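PDB 1OCS: sorting nexin GRD19 from Saccharomyces cerevisiae, which binds phosphatidylinositol 3-phosphate and, as part of the retrieval machinery at the prevacuolar compartment, keeps late Golgi membrane proteins in their proper place. Local coordinates for residues E37-H41 / L131-Q136; P69-K73 / V152-E156. All coordinates share one frame; numbering follows the deposited sequence.

Contact 1 of 2, residues E37-H41 / L131-Q136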
# COMPACT_ATOMS: atom_id res chain seq x y z
N GLU A 37 2.16 -10.55 7.24
CA GLU A 37 0.80 -10.18 7.60
C GLU A 37 0.69 -8.71 7.21
O GLU A 37 1.60 -7.93 7.44
CB GLU A 37 0.59 -10.31 9.11
CG GLU A 37 0.90 -11.69 9.67
CD GLU A 37 1.18 -11.65 11.16
OE1 GLU A 37 1.54 -12.71 11.72
OE2 GLU A 37 1.06 -10.57 11.77
N ILE A 38 -0.43 -8.33 6.60
CA ILE A 38 -0.59 -6.94 6.23
C ILE A 38 -2.04 -6.55 6.16
O ILE A 38 -2.91 -7.35 5.77
CB ILE A 38 0.11 -6.61 4.89
CG1 ILE A 38 0.18 -5.09 4.71
CG2 ILE A 38 -0.65 -7.26 3.73
CD1 ILE A 38 1.24 -4.65 3.70
N GLU A 39 -2.31 -5.32 6.56
CA GLU A 39 -3.66 -4.80 6.55
C GLU A 39 -3.64 -3.30 6.29
O GLU A 39 -2.71 -2.59 6.69
CB GLU A 39 -4.33 -5.08 7.90
CG GLU A 39 -5.73 -4.48 8.05
CD GLU A 39 -6.38 -4.83 9.38
OE1 GLU A 39 -7.53 -4.38 9.61
OE2 GLU A 39 -5.76 -5.56 10.18
N VAL A 40 -4.67 -2.83 5.59
CA VAL A 40 -4.82 -1.41 5.29
C VAL A 40 -6.09 -1.03 6.04
O VAL A 40 -7.14 -1.63 5.82
CB VAL A 40 -5.00 -1.15 3.78
CG1 VAL A 40 -5.17 0.35 3.52
CG2 VAL A 40 -3.79 -1.69 3.02
N HIS A 41 -5.99 -0.05 6.92
CA HIS A 41 -7.15 0.36 7.70
C HIS A 41 -6.91 1.76 8.27
O HIS A 41 -6.05 2.49 7.80
CB HIS A 41 -7.36 -0.64 8.85
CG HIS A 41 -6.34 -0.53 9.93
ND1 HIS A 41 -4.98 -0.47 9.68
CD2 HIS A 41 -6.47 -0.42 11.28
CE1 HIS A 41 -4.33 -0.33 10.81
NE2 HIS A 41 -5.21 -0.30 11.80
N LEU A 131 -8.35 -1.40 -0.95
CA LEU A 131 -6.90 -1.32 -0.78
C LEU A 131 -6.38 -2.44 0.12
O LEU A 131 -5.29 -2.96 -0.11
CB LEU A 131 -6.51 0.04 -0.20
CG LEU A 131 -6.71 1.24 -1.14
CD1 LEU A 131 -6.42 2.51 -0.39
CD2 LEU A 131 -5.81 1.11 -2.36
N ASN A 132 -7.15 -2.80 1.14
CA ASN A 132 -6.74 -3.87 2.06
C ASN A 132 -6.61 -5.17 1.27
O ASN A 132 -5.59 -5.85 1.34
CB ASN A 132 -7.77 -4.04 3.18
CG ASN A 132 -7.38 -5.12 4.17
OD1 ASN A 132 -6.39 -4.99 4.89
ND2 ASN A 132 -8.15 -6.21 4.21
N THR A 133 -7.65 -5.50 0.51
CA THR A 133 -7.65 -6.72 -0.30
C THR A 133 -6.52 -6.70 -1.33
O THR A 133 -5.82 -7.70 -1.51
CB THR A 133 -9.00 -6.89 -1.03
OG1 THR A 133 -10.04 -7.07 -0.06
CG2 THR A 133 -8.97 -8.09 -1.96
N TRP A 134 -6.34 -5.56 -1.99
CA TRP A 134 -5.30 -5.40 -3.00
C TRP A 134 -3.91 -5.61 -2.40
O TRP A 134 -3.08 -6.34 -2.95
CB TRP A 134 -5.38 -4.00 -3.61
CG TRP A 134 -4.50 -3.80 -4.82
CD1 TRP A 134 -4.78 -4.16 -6.11
CD2 TRP A 134 -3.21 -3.18 -4.85
NE1 TRP A 134 -3.75 -3.80 -6.94
CE2 TRP A 134 -2.77 -3.20 -6.19
CE3 TRP A 134 -2.38 -2.62 -3.87
CZ2 TRP A 134 -1.53 -2.67 -6.59
CZ3 TRP A 134 -1.14 -2.09 -4.26
CH2 TRP A 134 -0.74 -2.12 -5.62
N MET A 135 -3.66 -4.96 -1.27
CA MET A 135 -2.36 -5.05 -0.61
C MET A 135 -2.03 -6.47 -0.16
O MET A 135 -0.89 -6.92 -0.31
CB MET A 135 -2.32 -4.10 0.59
CG MET A 135 -0.93 -3.62 0.96
SD MET A 135 -0.06 -2.83 -0.42
CE MET A 135 1.55 -3.52 -0.21
N GLN A 136 -3.01 -7.19 0.37
CA GLN A 136 -2.77 -8.56 0.82
C GLN A 136 -2.49 -9.46 -0.37
O GLN A 136 -1.69 -10.40 -0.29
CB GLN A 136 -3.98 -9.10 1.60
CG GLN A 136 -4.32 -8.26 2.83
CD GLN A 136 -5.42 -8.86 3.69
OE1 GLN A 136 -6.22 -9.67 3.22
NE2 GLN A 136 -5.46 -8.46 4.95
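Val40 N gives its hydrogen to Asn132 OD1 at 2.8 Å, a nearly straight bond (165° at the hydrogen) that arrives in the carbonyl plane of the amide, on a lone pair. Asn132 reaches the strand because its CG stands anti to the backbone N (chi1 -179°), and OD1 also lies 3.2 Å from Glu39 CA and close to Glu39 CG. One turn further along the helix, Gln136 does the complementary job: its NE2 donates to Ile38 O at 2.9 Å, nearly along the C=O axis, with Ile38 O somewhat off the plane of the Gln136 amide. One amide thus accepts from the strand and the other donates to it, and between them they satisfy two main-chain groups on the helix-facing side of 37-41, an outermost strand of the sheet. The other edge is taken by strand 57-66, which takes up backbone hydrogen bonds with Glu37, Glu39 and His41.

Alongside these two bonds the apolar side chains close up. Val40 sets CG2 against Met135 CB at 3.7 Å and CG1 against Leu131 CB, while its CB rests on the helix backbone at Asn132. Ile38 stretches its CG1 arm toward the interior, and CD1 meets Met135 CG at 3.6 Å, the two chains crossing at about a right angle; the Ile38 and Gln136 side chains pass in opposite directions, CG2 beside CG. Phe85 and Phe88 of helix 82-89 also touch Met135.

The strand and helix axes come within 6.8 Å and run nearly antiparallel, at 158°. This is the PX-domain arrangement of a three-stranded antiparallel sheet packed against a helical subdomain; the same helix 121-139 carries Arg127, which binds phosphatidylinositol 3-phosphate and whose side chain lies close to that of Leu131.

Contact 2 of 2, residues P69-K73 / V152-E156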
# COMPACT_ATOMS: atom_id res chain seq x y z
N PRO A 69 13.45 -12.19 4.62
CA PRO A 69 14.81 -11.66 4.54
C PRO A 69 14.98 -10.36 3.74
O PRO A 69 15.98 -9.67 3.91
CB PRO A 69 15.60 -12.82 3.94
CG PRO A 69 14.58 -13.54 3.12
CD PRO A 69 13.37 -13.53 4.03
N SER A 70 14.02 -10.04 2.88
CA SER A 70 14.13 -8.81 2.09
C SER A 70 13.76 -7.58 2.90
O SER A 70 14.07 -6.45 2.51
CB SER A 70 13.25 -8.88 0.84
OG SER A 70 11.90 -9.13 1.18
N PHE A 71 13.09 -7.79 4.04
CA PHE A 71 12.69 -6.67 4.89
C PHE A 71 13.75 -6.39 5.95
O PHE A 71 14.56 -7.26 6.26
CB PHE A 71 11.34 -6.96 5.55
CG PHE A 71 10.17 -6.87 4.59
CD1 PHE A 71 9.98 -7.84 3.61
CD2 PHE A 71 9.28 -5.81 4.66
CE1 PHE A 71 8.92 -7.75 2.72
CE2 PHE A 71 8.21 -5.71 3.77
CZ PHE A 71 8.03 -6.68 2.80
N HIS A 72 13.73 -5.18 6.50
CA HIS A 72 14.73 -4.77 7.49
C HIS A 72 14.27 -4.74 8.94
O HIS A 72 15.08 -4.57 9.85
CB HIS A 72 15.27 -3.39 7.09
CG HIS A 72 15.70 -3.31 5.66
ND1 HIS A 72 16.92 -3.77 5.22
CD2 HIS A 72 15.04 -2.87 4.56
CE1 HIS A 72 16.99 -3.62 3.90
NE2 HIS A 72 15.87 -3.08 3.48
N LYS A 73 12.96 -4.88 9.16
CA LYS A 73 12.43 -4.90 10.51
C LYS A 73 11.15 -5.73 10.54
O LYS A 73 10.54 -5.97 9.50
CB LYS A 73 12.19 -3.47 11.02
CG LYS A 73 11.33 -2.57 10.15
CD LYS A 73 11.66 -1.11 10.43
CE LYS A 73 10.63 -0.15 9.87
NZ LYS A 73 9.38 -0.17 10.68
N VAL A 152 9.07 -3.64 -0.47
CA VAL A 152 9.65 -3.37 0.85
C VAL A 152 9.63 -1.88 1.21
O VAL A 152 9.22 -1.51 2.30
CB VAL A 152 11.12 -3.87 0.93
CG1 VAL A 152 11.69 -3.60 2.33
CG2 VAL A 152 11.19 -5.35 0.62
N ARG A 153 10.07 -1.04 0.28
CA ARG A 153 10.11 0.40 0.53
C ARG A 153 8.71 0.96 0.77
O ARG A 153 8.51 1.79 1.66
CB ARG A 153 10.77 1.13 -0.64
CG ARG A 153 11.08 2.60 -0.34
CD ARG A 153 11.98 3.21 -1.41
NE ARG A 153 11.23 3.86 -2.48
CZ ARG A 153 10.61 5.03 -2.35
NH1 ARG A 153 10.66 5.68 -1.19
NH2 ARG A 153 9.95 5.55 -3.38
N PHE A 154 7.74 0.51 -0.03
CA PHE A 154 6.37 0.99 0.11
C PHE A 154 5.80 0.68 1.48
O PHE A 154 4.99 1.45 2.03
CB PHE A 154 5.47 0.35 -0.95
CG PHE A 154 4.05 0.87 -0.93
CD1 PHE A 154 3.78 2.19 -1.30
CD2 PHE A 154 3.00 0.05 -0.55
CE1 PHE A 154 2.47 2.68 -1.29
CE2 PHE A 154 1.69 0.53 -0.53
CZ PHE A 154 1.42 1.85 -0.91
N ILE A 155 6.21 -0.45 2.03
CA ILE A 155 5.74 -0.89 3.34
C ILE A 155 6.52 -0.28 4.51
O ILE A 155 5.94 0.06 5.54
CB ILE A 155 5.81 -2.43 3.44
CG1 ILE A 155 4.72 -3.05 2.56
CG2 ILE A 155 5.68 -2.89 4.90
CD1 ILE A 155 4.85 -4.56 2.38
N GLU A 156 7.83 -0.13 4.34
CA GLU A 156 8.70 0.37 5.40
C GLU A 156 8.99 1.87 5.54
O GLU A 156 9.03 2.39 6.65
CB GLU A 156 10.06 -0.35 5.34
CG GLU A 156 10.01 -1.83 5.67
CD GLU A 156 11.39 -2.46 5.71
OE1 GLU A 156 11.52 -3.58 6.25
OE2 GLU A 156 12.35 -1.85 5.20
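The loop 69-73, with no regular secondary structure, bends past the last turns of helix 149-156 and comes nearest at Phe71 and Val152, whose CA atoms are 6.0 Å apart. Val152 places CG2 over the centre of the Phe71 ring, a CH-pi contact 4.0 Å from the centroid and 13° off the normal. Ile155 comes to the edge of the ring, near its plane, CD1 lying 3.8 Å from Phe71 CE2. Glu156, extended beyond CG, carries its carboxylate to the loop backbone: OE1 accepts from His72 N at 2.7 Å through its syn lone pair, in a bond of 162°. The other oxygen, OE2, sits at the edge of the imidazole, 2.9 Å from His72 CD2, with ring and carboxylate planes 54° apart. A leucine in place of Glu156 would probably leave His72 N without its acceptor and the loop freer to shift against the helix. Ser70 OG is tied to Gln145 O in helix 142-147, and Lys73 NZ turns to Val75 O and Ser76 OG. Around the pair, Phe71 also touches Leu36 of strand 36-46 and Thr66 of strand 57-66, and Ile155 packs on Ile38, Cys64 and Ser76, one residue from each of the three strands.

From the N terminus the chain first lays down strand 36-46, the sheet-edge half of contact 1, then returns along strand 57-66 into loop 69-73, the first half of contact 2. Strand 75-81, the helices that follow it and a long loop come next before helix 121-139 closes contact 1 across 89 intervening residues; helix 149-156 then closes contact 2 across 78. The segments alternate, so the two closures cross rather than nest. They also touch: Ile38 CD1 lies 3.8 Å from Ile155 CD1, and Met135 SD packs against Phe154 CE2. Together they fasten the sheet and its connecting loop to two helices of the helical side, 121-139 and 149-156.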